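Local coordinates for Rbsd/fucu transport protein family protein (Streptococcus pneumoniae, PDB 4A34) that binds L-fucose and, as a fucose mutarotase of the RbsD/FucU family, probably interconverts the alpha and beta anomers of the sugar, at residues Val27-Asn32 / Tyr119-Thr124; Ser56-Met61 / Gln91-His96; Ser69-Met74 / Ala131-Lys136; Pro83-Thr88 / Glu126-Ala131. All blocks are in the same frame, centred on the assembly; numbering follows the deposited sequence.

Interaction 1: residues Val27-Asn32 / Tyr119-Thr124. With FUL (beta-L-fucopyranose), chain B.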
loop_
_atom_site.group_PDB
_atom_site.type_symbol
_atom_site.label_atom_id
_atom_site.label_comp_id
_atom_site.label_asym_id
_atom_site.label_seq_id
_atom_site.Cartn_x
_atom_site.Cartn_y
_atom_site.Cartn_z
ATOM N N VAL I 27 11.838 22.761 -7.051
ATOM C CA VAL I 27 11.923 23.861 -6.105
ATOM C C VAL I 27 12.945 23.565 -5.027
ATOM O O VAL I 27 12.894 22.523 -4.372
ATOM C CB VAL I 27 10.558 24.158 -5.444
ATOM C CG1 VAL I 27 10.659 25.353 -4.523
ATOM C CG2 VAL I 27 9.487 24.411 -6.498
ATOM N N LEU I 28 13.881 24.490 -4.850
ATOM C CA LEU I 28 14.820 24.399 -3.754
ATOM C C LEU I 28 14.237 25.268 -2.657
ATOM O O LEU I 28 14.326 26.497 -2.701
ATOM C CB LEU I 28 16.222 24.854 -4.190
ATOM C CG LEU I 28 16.781 24.237 -5.489
ATOM C CD1 LEU I 28 18.153 24.803 -5.872
ATOM C CD2 LEU I 28 16.862 22.716 -5.416
ATOM N N ALA I 29 13.594 24.626 -1.689
ATOM C CA ALA I 29 12.859 25.348 -0.663
ATOM C C ALA I 29 13.713 25.627 0.567
ATOM O O ALA I 29 14.499 24.776 0.987
ATOM C CB ALA I 29 11.618 24.577 -0.280
ATOM N N ASP I 30 13.550 26.811 1.153
ATOM C CA ASP I 30 14.283 27.148 2.366
ATOM C C ASP I 30 13.569 26.635 3.614
ATOM O O ASP I 30 12.411 26.230 3.550
ATOM C CB ASP I 30 14.604 28.653 2.445
ATOM C CG ASP I 30 13.367 29.545 2.645
ATOM O OD1 ASP I 30 12.412 29.171 3.372
ATOM O OD2 ASP I 30 13.376 30.662 2.086
ATOM N N ALA I 31 14.261 26.678 4.750
ATOM C CA ALA I 31 13.793 26.050 5.986
ATOM C C ALA I 31 12.409 26.498 6.422
ATOM O O ALA I 31 11.674 25.726 7.025
ATOM C CB ALA I 31 14.791 26.282 7.104
ATOM N N ASN I 32 12.064 27.745 6.115
ATOM C CA ASN I 32 10.792 28.327 6.531
ATOM C C ASN I 32 9.661 28.039 5.551
ATOM O O ASN I 32 8.495 28.321 5.838
ATOM C CB ASN I 32 10.945 29.838 6.712
ATOM C CG ASN I 32 11.754 30.200 7.938
ATOM O OD1 ASN I 32 11.243 30.185 9.063
ATOM N ND2 ASN I 32 13.023 30.539 7.728
ATOM N N TYR I 119 7.696 19.326 -10.244
ATOM C CA TYR I 119 7.876 17.890 -10.125
ATOM C C TYR I 119 8.271 17.514 -8.710
ATOM O O TYR I 119 7.808 16.510 -8.187
ATOM C CB TYR I 119 8.904 17.367 -11.126
ATOM C CG TYR I 119 9.013 15.864 -11.147
ATOM C CD1 TYR I 119 7.958 15.071 -11.599
ATOM C CD2 TYR I 119 10.163 15.224 -10.708
ATOM C CE1 TYR I 119 8.059 13.680 -11.628
ATOM C CE2 TYR I 119 10.273 13.840 -10.737
ATOM C CZ TYR I 119 9.217 13.075 -11.194
ATOM O OH TYR I 119 9.331 11.698 -11.212
ATOM N N ALA I 120 9.119 18.325 -8.090
ATOM C CA ALA I 120 9.539 18.064 -6.726
ATOM C C ALA I 120 9.969 19.324 -5.992
ATOM O O ALA I 120 10.480 20.293 -6.590
ATOM C CB ALA I 120 10.655 17.037 -6.698
ATOM N N ILE I 121 9.751 19.295 -4.684
ATOM C CA ILE I 121 10.310 20.294 -3.805
ATOM C C ILE I 121 11.310 19.593 -2.901
ATOM O O ILE I 121 11.014 18.533 -2.329
ATOM C CB ILE I 121 9.220 20.990 -2.962
ATOM C CG1 ILE I 121 8.156 21.628 -3.876
ATOM C CG2 ILE I 121 9.861 21.992 -1.988
ATOM C CD1 ILE I 121 7.067 22.402 -3.157
ATOM N N VAL I 122 12.503 20.170 -2.803
ATOM C CA VAL I 122 13.470 19.757 -1.789
ATOM C C VAL I 122 13.513 20.765 -0.635
ATOM O O VAL I 122 13.784 21.942 -0.837
ATOM C CB VAL I 122 14.891 19.479 -2.386
ATOM C CG1 VAL I 122 15.212 20.421 -3.502
ATOM C CG2 VAL I 122 15.962 19.527 -1.315
ATOM N N ALA I 123 13.201 20.285 0.562
ATOM C CA ALA I 123 13.321 21.078 1.776
ATOM C C ALA I 123 14.785 21.114 2.222
ATOM O O ALA I 123 15.392 20.079 2.480
ATOM C CB ALA I 123 12.439 20.505 2.872
ATOM N N THR I 124 15.352 22.308 2.301
ATOM C CA THR I 124 16.743 22.449 2.692
ATOM C C THR I 124 16.841 23.012 4.109
ATOM O O THR I 124 15.823 23.248 4.759
ATOM C CB THR I 124 17.494 23.358 1.717
ATOM O OG1 THR I 124 17.039 24.702 1.901
ATOM C CG2 THR I 124 17.267 22.917 0.261
HETATM C C1 FUL B . 7.985 32.021 3.207
HETATM C C2 FUL B . 9.426 31.508 3.327
HETATM O O2 FUL B . 9.727 30.529 2.358
HETATM C C3 FUL B . 10.355 32.702 3.122
HETATM O O3 FUL B . 11.698 32.333 3.286
HETATM C C4 FUL B . 10.013 33.805 4.107
HETATM O O4 FUL B . 10.207 33.307 5.404
HETATM C C5 FUL B . 8.548 34.182 3.932
HETATM C C6 FUL B . 8.167 35.355 4.826
HETATM O O5 FUL B . 7.763 33.022 4.189
HETATM O O1 FUL B . 7.042 30.991 3.364
#
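Ala29 O is gripped twice by Thr124: OG1 donates to it at 2.7 Å and the backbone N at 2.9 Å, the two donors reaching the carbonyl from opposite faces of its plane. The hydroxyl lies there because OG1 stands between the backbone N and the carbonyl carbon of Thr124 (chi1 71°). Before this two-donor site the strands pair regularly: Val27 N donates to Ala120 O, Val122 N to Val27 O, and Ala29 N to Val122 O. Their side chains divide between two faces. On one, Ala29 CB meets Ile121 CG2 at 3.6 Å, while Val27 CB runs alongside Ile121 CG1, 3.8 Å away; on the other, Leu28 CD2 touches Val122 CG1 at 3.4 Å. This parallel pair, strands 25-29 and 120-124, lies inside the mixed sheet of the RbsD/FucU fold. Helix 35-38 packs on the Ile121 face and helix 50-60 on the Leu28 face. Just past the strand end, Asp30 turns its carboxylate to beta-L-fucopyranose, OD2 accepting from sugar O3 at 2.7 Å and OD1 from O2 at 3.2 Å. A weak bond from Asn32 N also reaches OD1. Further out, Ala131 N donates to Asp30 OD2, so that oxygen is held from the protein side as well as by the sugar. Asn32 OD1 bonds to Val140 N of a second subunit, which brings a neighbouring chain to the pocket margin.

Interaction 2: residues Ser56-Met61 / Gln91-His96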
loop_
_atom_site.group_PDB
_atom_site.type_symbol
_atom_site.label_atom_id
_atom_site.label_comp_id
_atom_site.label_asym_id
_atom_site.label_seq_id
_atom_site.Cartn_x
_atom_site.Cartn_y
_atom_site.Cartn_z
ATOM N N SER I 56 25.650 22.237 -7.347
ATOM C CA SER I 56 25.663 20.822 -7.713
ATOM C C SER I 56 24.597 20.502 -8.750
ATOM O O SER I 56 24.836 19.744 -9.687
ATOM C CB SER I 56 25.463 19.945 -6.475
ATOM O OG SER I 56 26.488 20.155 -5.522
ATOM N N ILE I 57 23.420 21.089 -8.570
ATOM C CA ILE I 57 22.300 20.878 -9.481
ATOM C C ILE I 57 22.584 21.520 -10.837
ATOM O O ILE I 57 22.345 20.897 -11.873
ATOM C CB ILE I 57 20.950 21.358 -8.854
ATOM C CG1 ILE I 57 20.591 20.460 -7.664
ATOM C CG2 ILE I 57 19.835 21.353 -9.883
ATOM C CD1 ILE I 57 19.300 20.791 -6.969
ATOM N N LEU I 58 23.118 22.742 -10.831
ATOM C CA LEU I 58 23.475 23.436 -12.084
ATOM C C LEU I 58 24.566 22.692 -12.867
ATOM O O LEU I 58 24.570 22.686 -14.108
ATOM C CB LEU I 58 23.884 24.891 -11.823
ATOM C CG LEU I 58 22.786 25.858 -11.376
ATOM C CD1 LEU I 58 23.380 27.203 -11.057
ATOM C CD2 LEU I 58 21.680 26.005 -12.412
ATOM N N TYR I 59 25.467 22.046 -12.129
ATOM C CA TYR I 59 26.507 21.191 -12.706
ATOM C C TYR I 59 25.940 20.030 -13.529
ATOM O O TYR I 59 26.474 19.698 -14.592
ATOM C CB TYR I 59 27.402 20.651 -11.584
ATOM C CG TYR I 59 28.567 19.810 -12.045
ATOM C CD1 TYR I 59 29.579 20.361 -12.838
ATOM C CD2 TYR I 59 28.676 18.466 -11.669
ATOM C CE1 TYR I 59 30.666 19.594 -13.253
ATOM C CE2 TYR I 59 29.761 17.683 -12.084
ATOM C CZ TYR I 59 30.751 18.258 -12.874
ATOM O OH TYR I 59 31.822 17.509 -13.298
ATOM N N LEU I 60 24.858 19.421 -13.040
ATOM C CA LEU I 60 24.302 18.217 -13.658
ATOM C C LEU I 60 23.109 18.474 -14.571
ATOM O O LEU I 60 22.897 17.736 -15.536
ATOM C CB LEU I 60 23.911 17.199 -12.590
ATOM C CG LEU I 60 24.954 16.634 -11.618
ATOM C CD1 LEU I 60 24.297 15.624 -10.694
ATOM C CD2 LEU I 60 26.137 16.001 -12.323
ATOM N N MET I 61 22.340 19.518 -14.271
ATOM C CA MET I 61 21.067 19.756 -14.945
ATOM C C MET I 61 21.015 21.089 -15.710
ATOM O O MET I 61 21.062 22.153 -15.103
ATOM C CB MET I 61 19.930 19.678 -13.922
ATOM C CG MET I 61 18.529 19.751 -14.512
ATOM S SD MET I 61 17.278 20.038 -13.239
ATOM C CE MET I 61 17.432 21.809 -12.981
ATOM N N GLN I 91 25.682 35.252 -8.634
ATOM C CA GLN I 91 27.080 34.831 -8.832
ATOM C C GLN I 91 27.194 33.387 -9.332
ATOM O O GLN I 91 27.968 33.087 -10.245
ATOM C CB GLN I 91 27.848 34.914 -7.513
ATOM C CG GLN I 91 28.109 36.299 -6.977
ATOM C CD GLN I 91 28.865 36.260 -5.656
ATOM O OE1 GLN I 91 28.778 35.287 -4.895
ATOM N NE2 GLN I 91 29.615 37.321 -5.378
ATOM N N MET I 92 26.431 32.502 -8.691
ATOM C CA MET I 92 26.433 31.078 -8.964
ATOM C C MET I 92 25.885 30.815 -10.366
ATOM O O MET I 92 26.527 30.145 -11.169
ATOM C CB MET I 92 25.564 30.379 -7.910
ATOM C CG MET I 92 25.886 28.923 -7.628
ATOM S SD MET I 92 26.709 28.687 -6.042
ATOM C CE MET I 92 28.437 28.784 -6.527
ATOM N N ILE I 93 24.703 31.362 -10.648
ATOM C CA ILE I 93 23.981 31.108 -11.898
ATOM C C ILE I 93 24.775 31.524 -13.130
ATOM O O ILE I 93 24.927 30.735 -14.062
ATOM C CB ILE I 93 22.583 31.774 -11.892
ATOM C CG1 ILE I 93 21.647 31.009 -10.955
ATOM C CG2 ILE I 93 22.001 31.835 -13.305
ATOM C CD1 ILE I 93 20.396 31.774 -10.542
ATOM N N GLU I 94 25.261 32.762 -13.139
ATOM C CA GLU I 94 26.245 33.194 -14.126
ATOM C C GLU I 94 27.523 32.459 -13.724
ATOM O O GLU I 94 27.808 32.332 -12.533
ATOM C CB GLU I 94 26.416 34.724 -14.073
ATOM C CG GLU I 94 27.167 35.355 -15.257
ATOM C CD GLU I 94 27.046 36.888 -15.297
ATOM O OE1 GLU I 94 26.052 37.397 -15.872
ATOM O OE2 GLU I 94 27.940 37.580 -14.747
ATOM N N GLY I 95 28.268 31.932 -14.692
ATOM C CA GLY I 95 29.420 31.086 -14.358
ATOM C C GLY I 95 29.174 29.614 -14.655
ATOM O O GLY I 95 30.108 28.875 -14.974
ATOM N N HIS I 96 27.917 29.183 -14.532
ATOM C CA HIS I 96 27.465 27.921 -15.128
ATOM C C HIS I 96 26.934 28.187 -16.548
ATOM O O HIS I 96 26.497 27.266 -17.256
ATOM C CB HIS I 96 26.395 27.245 -14.260
ATOM C CG HIS I 96 26.951 26.486 -13.093
ATOM N ND1 HIS I 96 27.471 25.213 -13.211
ATOM C CD2 HIS I 96 27.062 26.818 -11.784
ATOM C CE1 HIS I 96 27.881 24.797 -12.026
ATOM N NE2 HIS I 96 27.645 25.751 -11.143
#
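Leu58 and His96 bury the most surface here, and they meet through one well-defined CH-pi contact. Leu58 CB sits over the middle of the imidazole face, 3.7 Å from the ring centroid and only 9° off the ring normal. From the same leucine, CD1 runs on past the ring, 3.8 Å from His96 CD2, to end 4.2 Å from Ile93 CG1. This reach follows from Leu58 CG lying anti to the carbonyl carbon (chi1 -69°) with an extended chi2, which carries the branch along the histidine towards helix 85-93. The contact thus joins the last turn of helix 50-60 to the C-terminal end of helix 85-93. There the chain leaves helical angles at Glu94 and makes a type II beta turn from Ile93 to His96, with Gly95 at the position of positive phi. The turn brings the imidazole back against the neighbouring helix. Tyr59 adds a smaller patch, its backbone N lying 3.7 Å from His96 CE1. The polar end of the histidine is held from helix 50-60 as well: NE2 is hydrogen-bonded to Asp55 OD1, which would tend to fix the rotation of the ring above Leu58. Toward the sheet, Ile93 packs on Phe73 of strand 71-74, and Ile57 packs on Leu135 of strand 133-136. The Tyr59 ring meets His4 of another subunit, the planes at about 40°.

Interaction 3: residues Ser69-Met74 / Ala131-Lys136; sequences SSIQFM and ANIILK. With FUL (beta-L-fucopyranose), chain B.
Gln72 rests its side-chain OE1 against Ile134 CB across the strands, 3.6 Å away, while its NE2 donates to Ser69 OG at 2.8 Å, nearly in the amide plane. The bend at chi2 (85°) folds the side chain back to make this bond. In the backbone, Gln72 and Ile134 form a hydrogen-bonded antiparallel pair, each N donating to the other's O at 3.1 Å. Lys136 N adds a weaker, bent bond to Ser70 O, and its ammonium group forms a salt bridge with Glu25. On the other face Ile71, Phe73, Ile133 and Leu135 mesh: Ile133 CG2 touches Ile71 CG2 at 3.8 Å and meets the edge of the Phe73 ring in its plane, 3.7 Å from CE1, while Leu135 CD2 leans on Ile71 CG1. This pairing of strands 71-74 and 133-136 lies within the mixed sheet of the RbsD/FucU fold, strand 133-136 being flanked on its other side by strand 25-29. Just before strand 133-136, Asn132 ND2 donates to O2 of beta-L-fucopyranose at 2.9 Å, and Met74 SD lies alongside, 4.1 Å from the same nitrogen. Asn132 OD1 accepts the backbone N of Asp30, which would favour this orientation of the amide. The chemistry implies one apolar face, and a polar end where an asparagine hydrogen-bonded at both ends of its amide offers an oriented N-H to the ligand.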
loop_
_atom_site.group_PDB
_atom_site.type_symbol
_atom_site.label_atom_id
_atom_site.label_comp_id
_atom_site.label_asym_id
_atom_site.label_seq_id
_atom_site.Cartn_x
_atom_site.Cartn_y
_atom_site.Cartn_z
ATOM N N SER I 69 11.831 32.658 -18.718
ATOM C CA SER I 69 12.283 32.470 -17.347
ATOM C C SER I 69 12.439 30.995 -16.979
ATOM O O SER I 69 11.452 30.252 -16.898
ATOM C CB SER I 69 11.340 33.168 -16.368
ATOM O OG SER I 69 11.890 33.154 -15.061
ATOM N N SER I 70 13.685 30.583 -16.755
ATOM C CA SER I 70 13.969 29.231 -16.301
ATOM C C SER I 70 14.232 29.209 -14.796
ATOM O O SER I 70 14.309 28.137 -14.191
ATOM C CB SER I 70 15.156 28.646 -17.068
ATOM O OG SER I 70 16.377 29.146 -16.557
ATOM N N ILE I 71 14.368 30.396 -14.203
ATOM C CA ILE I 71 14.646 30.550 -12.765
ATOM C C ILE I 71 13.707 31.591 -12.140
ATOM O O ILE I 71 13.480 32.658 -12.713
ATOM C CB ILE I 71 16.134 30.932 -12.521
ATOM C CG1 ILE I 71 17.065 29.801 -12.967
ATOM C CG2 ILE I 71 16.397 31.267 -11.064
ATOM C CD1 ILE I 71 18.434 30.265 -13.367
ATOM N N GLN I 72 13.147 31.268 -10.978
ATOM C CA GLN I 72 12.276 32.200 -10.265
ATOM C C GLN I 72 12.681 32.330 -8.812
ATOM O O GLN I 72 12.983 31.335 -8.153
ATOM C CB GLN I 72 10.807 31.770 -10.329
ATOM C CG GLN I 72 10.143 31.884 -11.685
ATOM C CD GLN I 72 10.384 30.663 -12.537
ATOM O OE1 GLN I 72 10.013 29.541 -12.168
ATOM N NE2 GLN I 72 11.024 30.866 -13.681
ATOM N N PHE I 73 12.689 33.558 -8.307
ATOM C CA PHE I 73 12.858 33.775 -6.880
ATOM C C PHE I 73 11.522 34.216 -6.300
ATOM O O PHE I 73 10.574 34.449 -7.045
ATOM C CB PHE I 73 13.961 34.796 -6.576
ATOM C CG PHE I 73 15.328 34.412 -7.089
ATOM C CD1 PHE I 73 15.660 33.089 -7.358
ATOM C CD2 PHE I 73 16.302 35.387 -7.268
ATOM C CE1 PHE I 73 16.934 32.749 -7.826
ATOM C CE2 PHE I 73 17.574 35.054 -7.732
ATOM C CZ PHE I 73 17.888 33.734 -8.017
ATOM N N MET I 74 11.437 34.290 -4.977
ATOM C CA MET I 74 10.225 34.756 -4.322
ATOM C C MET I 74 10.442 36.188 -3.873
ATOM O O MET I 74 11.292 36.445 -3.020
ATOM C CB MET I 74 9.876 33.873 -3.122
ATOM C CG MET I 74 8.699 34.385 -2.288
ATOM S SD MET I 74 8.397 33.441 -0.779
ATOM C CE MET I 74 7.617 31.970 -1.446
ATOM N N ALA I 131 14.584 32.679 0.082
ATOM C CA ALA I 131 15.784 32.029 -0.460
ATOM C C ALA I 131 15.425 30.890 -1.396
ATOM O O ALA I 131 16.293 30.133 -1.842
ATOM C CB ALA I 131 16.665 31.518 0.683
ATOM N N ASN I 132 14.135 30.787 -1.685
ATOM C CA ASN I 132 13.586 29.716 -2.478
ATOM C C ASN I 132 13.879 29.941 -3.954
ATOM O O ASN I 132 13.873 31.074 -4.412
ATOM C CB ASN I 132 12.082 29.659 -2.231
ATOM C CG ASN I 132 11.741 29.497 -0.762
ATOM O OD1 ASN I 132 11.855 28.405 -0.214
ATOM N ND2 ASN I 132 11.314 30.580 -0.119
ATOM N N ILE I 133 14.141 28.869 -4.696
ATOM C CA ILE I 133 14.414 28.983 -6.128
ATOM C C ILE I 133 13.572 27.959 -6.863
ATOM O O ILE I 133 13.304 26.897 -6.319
ATOM C CB ILE I 133 15.915 28.716 -6.470
ATOM C CG1 ILE I 133 16.859 29.474 -5.536
ATOM C CG2 ILE I 133 16.225 29.083 -7.915
ATOM C CD1 ILE I 133 18.328 29.194 -5.802
ATOM N N ILE I 134 13.142 28.273 -8.084
ATOM C CA ILE I 134 12.565 27.252 -8.969
ATOM C C ILE I 134 13.401 27.157 -10.224
ATOM O O ILE I 134 13.666 28.167 -10.879
ATOM C CB ILE I 134 11.099 27.517 -9.371
ATOM C CG1 ILE I 134 10.230 27.776 -8.141
ATOM C CG2 ILE I 134 10.558 26.335 -10.174
ATOM C CD1 ILE I 134 8.836 28.196 -8.463
ATOM N N LEU I 135 13.830 25.936 -10.530
ATOM C CA LEU I 135 14.669 25.654 -11.681
ATOM C C LEU I 135 13.885 24.784 -12.637
ATOM O O LEU I 135 13.197 23.851 -12.206
ATOM C CB LEU I 135 15.931 24.924 -11.233
ATOM C CG LEU I 135 16.810 25.581 -10.162
ATOM C CD1 LEU I 135 17.877 24.598 -9.712
ATOM C CD2 LEU I 135 17.452 26.858 -10.708
ATOM N N LYS I 136 13.979 25.096 -13.928
ATOM C CA LYS I 136 13.266 24.354 -14.972
ATOM C C LYS I 136 14.237 23.609 -15.900
ATOM O O LYS I 136 15.029 24.227 -16.605
ATOM C CB LYS I 136 12.345 25.291 -15.769
ATOM C CG LYS I 136 11.462 24.577 -16.797
ATOM C CD LYS I 136 10.882 25.542 -17.829
ATOM C CE LYS I 136 9.479 25.977 -17.492
ATOM N NZ LYS I 136 8.493 24.892 -17.674
HETATM C C1 FUL B . 7.985 32.021 3.207
HETATM C C2 FUL B . 9.426 31.508 3.327
HETATM O O2 FUL B . 9.727 30.529 2.358
HETATM C C3 FUL B . 10.355 32.702 3.122
HETATM O O3 FUL B . 11.698 32.333 3.286
HETATM C C4 FUL B . 10.013 33.805 4.107
HETATM O O4 FUL B . 10.207 33.307 5.404
HETATM C C5 FUL B . 8.548 34.182 3.932
HETATM C C6 FUL B . 8.167 35.355 4.826
HETATM O O5 FUL B . 7.763 33.022 4.189
HETATM O O1 FUL B . 7.042 30.991 3.364
#

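Interaction 4: residues Pro83-Thr88 / Glu126-Ala131. With FUL (beta-L-fucopyranose), chain B.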
loop_
_atom_site.group_PDB
_atom_site.type_symbol
_atom_site.label_atom_id
_atom_site.label_comp_id
_atom_site.label_asym_id
_atom_site.label_seq_id
_atom_site.Cartn_x
_atom_site.Cartn_y
_atom_site.Cartn_z
ATOM N N PRO I 83 17.155 39.896 0.328
ATOM C CA PRO I 83 18.137 39.026 0.974
ATOM C C PRO I 83 19.488 39.081 0.262
ATOM O O PRO I 83 19.537 39.249 -0.964
ATOM C CB PRO I 83 17.501 37.635 0.872
ATOM C CG PRO I 83 16.600 37.708 -0.311
ATOM C CD PRO I 83 16.161 39.139 -0.458
ATOM N N LYS I 84 20.569 38.967 1.034
ATOM C CA LYS I 84 21.926 39.008 0.489
ATOM C C LYS I 84 22.197 37.784 -0.389
ATOM O O LYS I 84 22.934 37.860 -1.388
ATOM C CB LYS I 84 22.952 39.102 1.620
ATOM N N ILE I 85 21.576 36.664 -0.016
ATOM C CA ILE I 85 21.725 35.398 -0.732
ATOM C C ILE I 85 21.415 35.478 -2.247
ATOM O O ILE I 85 21.905 34.653 -3.022
ATOM C CB ILE I 85 20.925 34.246 -0.025
ATOM C CG1 ILE I 85 21.493 32.868 -0.407
ATOM C CG2 ILE I 85 19.400 34.363 -0.276
ATOM C CD1 ILE I 85 21.262 31.770 0.627
ATOM N N TRP I 86 20.625 36.471 -2.665
ATOM C CA TRP I 86 20.298 36.639 -4.086
ATOM C C TRP I 86 21.535 36.956 -4.914
ATOM O O TRP I 86 21.669 36.476 -6.034
ATOM C CB TRP I 86 19.208 37.701 -4.295
ATOM C CG TRP I 86 17.800 37.241 -3.937
ATOM C CD1 TRP I 86 17.440 36.046 -3.381
ATOM C CD2 TRP I 86 16.585 37.997 -4.077
ATOM N NE1 TRP I 86 16.082 36.000 -3.186
ATOM C CE2 TRP I 86 15.530 37.183 -3.602
ATOM C CE3 TRP I 86 16.284 39.278 -4.566
ATOM C CZ2 TRP I 86 14.194 37.607 -3.595
ATOM C CZ3 TRP I 86 14.951 39.699 -4.565
ATOM C CH2 TRP I 86 13.923 38.859 -4.081
ATOM N N GLY I 87 22.441 37.754 -4.354
ATOM C CA GLY I 87 23.749 37.995 -4.973
ATOM C C GLY I 87 24.520 36.697 -5.137
ATOM O O GLY I 87 25.000 36.372 -6.231
ATOM N N THR I 88 24.614 35.953 -4.036
ATOM C CA THR I 88 25.223 34.624 -4.008
ATOM C C THR I 88 24.658 33.716 -5.108
ATOM O O THR I 88 25.420 33.048 -5.821
ATOM C CB THR I 88 25.008 33.955 -2.636
ATOM O OG1 THR I 88 25.082 34.944 -1.600
ATOM C CG2 THR I 88 26.048 32.885 -2.396
ATOM N N GLU I 126 18.388 25.852 4.760
ATOM C CA GLU I 126 18.652 27.272 4.567
ATOM C C GLU I 126 17.849 28.192 5.506
ATOM O O GLU I 126 16.616 28.268 5.427
ATOM C CB GLU I 126 18.389 27.641 3.113
ATOM C CG GLU I 126 18.801 29.046 2.756
ATOM C CD GLU I 126 20.194 29.378 3.256
ATOM O OE1 GLU I 126 21.176 28.883 2.663
ATOM O OE2 GLU I 126 20.299 30.128 4.241
ATOM N N THR I 127 18.565 28.897 6.382
ATOM C CA THR I 127 17.926 29.776 7.367
ATOM C C THR I 127 17.675 31.183 6.831
ATOM O O THR I 127 16.964 31.973 7.471
ATOM C CB THR I 127 18.751 29.883 8.662
ATOM O OG1 THR I 127 20.068 30.360 8.353
ATOM C CG2 THR I 127 18.839 28.533 9.365
ATOM N N SER I 128 18.250 31.491 5.668
ATOM C CA SER I 128 18.082 32.802 5.036
ATOM C C SER I 128 16.681 32.977 4.447
ATOM O O SER I 128 16.129 32.035 3.875
ATOM C CB SER I 128 19.136 33.012 3.952
ATOM O OG SER I 128 18.732 34.033 3.064
ATOM N N LEU I 129 16.118 34.179 4.579
ATOM C CA LEU I 129 14.743 34.443 4.136
ATOM C C LEU I 129 14.632 34.657 2.629
ATOM O O LEU I 129 15.573 35.123 1.989
ATOM C CB LEU I 129 14.138 35.648 4.864
ATOM C CG LEU I 129 13.959 35.666 6.384
ATOM C CD1 LEU I 129 13.547 34.300 6.928
ATOM C CD2 LEU I 129 15.224 36.181 7.079
ATOM N N TYR I 130 13.464 34.317 2.082
ATOM C CA TYR I 130 13.143 34.526 0.671
ATOM C C TYR I 130 14.230 33.930 -0.223
ATOM O O TYR I 130 14.721 34.575 -1.157
ATOM C CB TYR I 130 12.919 36.018 0.391
ATOM C CG TYR I 130 11.716 36.606 1.105
ATOM C CD1 TYR I 130 10.440 36.515 0.547
ATOM C CD2 TYR I 130 11.851 37.254 2.338
ATOM C CE1 TYR I 130 9.332 37.044 1.187
ATOM C CE2 TYR I 130 10.741 37.792 2.994
ATOM C CZ TYR I 130 9.481 37.684 2.402
ATOM O OH TYR I 130 8.361 38.211 3.021
ATOM N N ALA I 131 14.584 32.679 0.082
ATOM C CA ALA I 131 15.784 32.029 -0.460
ATOM C C ALA I 131 15.425 30.890 -1.396
ATOM O O ALA I 131 16.293 30.133 -1.842
ATOM C CB ALA I 131 16.665 31.518 0.683
HETATM C C1 FUL B . 7.985 32.021 3.207
HETATM C C2 FUL B . 9.426 31.508 3.327
HETATM O O2 FUL B . 9.727 30.529 2.358
HETATM C C3 FUL B . 10.355 32.702 3.122
HETATM O O3 FUL B . 11.698 32.333 3.286
HETATM C C4 FUL B . 10.013 33.805 4.107
HETATM O O4 FUL B . 10.207 33.307 5.404
HETATM C C5 FUL B . 8.548 34.182 3.932
HETATM C C6 FUL B . 8.167 35.355 4.826
HETATM O O5 FUL B . 7.763 33.022 4.189
HETATM O O1 FUL B . 7.042 30.991 3.364
#
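Trp86, near the start of helix 85-93, bonds to the sugar-binding loop that joins strands 120-124 and 133-136 in the RbsD/FucU fold. Indole NE1 donates to Tyr130 O at 2.8 Å, the nitrogen lying almost straight out from the carbonyl (C=O...N angle 175°), though the oxygen is tilted 24° from the indole plane. The indole bond ties the loop backbone, and Pro83 packs beside it, CG over one indole face and CB 3.4 Å from Leu129 O. Tyr130 N donates to fucose O3, so the N of Tyr130 serves the sugar and its O the indole. The Tyr130 ring lies with one face against the sugar, and its hydroxyl is bonded to Asp80. Ile85 belongs to the close packing too. The Ile85 and Glu126 side chains meet from opposite directions, CD1 3.5 Å from OE1, and Ile85 CG2 lies 4.1 Å from Ala131 CB. Leu129 makes the loose side: it is partly exposed, and its side chain stays 5.6 Å from the nearest atom of 83-88. Glu126 also steadies its own loop, OE2 using its anti lone pair to accept Ser128 N at 2.8 Å. Next to that bond, Ser128 OG comes within 3.4 Å of Ile85 CG2.

Overall arrangement
Interactions 1 and 3 share the central sheet, in which strands 25-29 and 133-136 are neighbours; the centres of the two interactions lie about 11 Å apart. Interaction 4 overlaps interaction 3 at Ala131, and Met74 O lies 3.2 Å from Trp86 CZ2. These three contacts converge on one beta-L-fucopyranose, each supplying a hydrogen bond, while Tyr112 of the same chain and His22 of a second subunit also bond to the sugar. Interaction 2 stands apart from this pocket, its centre about 17 Å from that of interaction 1. It reaches the sheet through packing, with Ile57 CD1 3.5 Å from Leu28 CD2 and Ile93 CD1 3.8 Å from Ile71 CD1. Helix 85-93 serves both interactions 2 and 4.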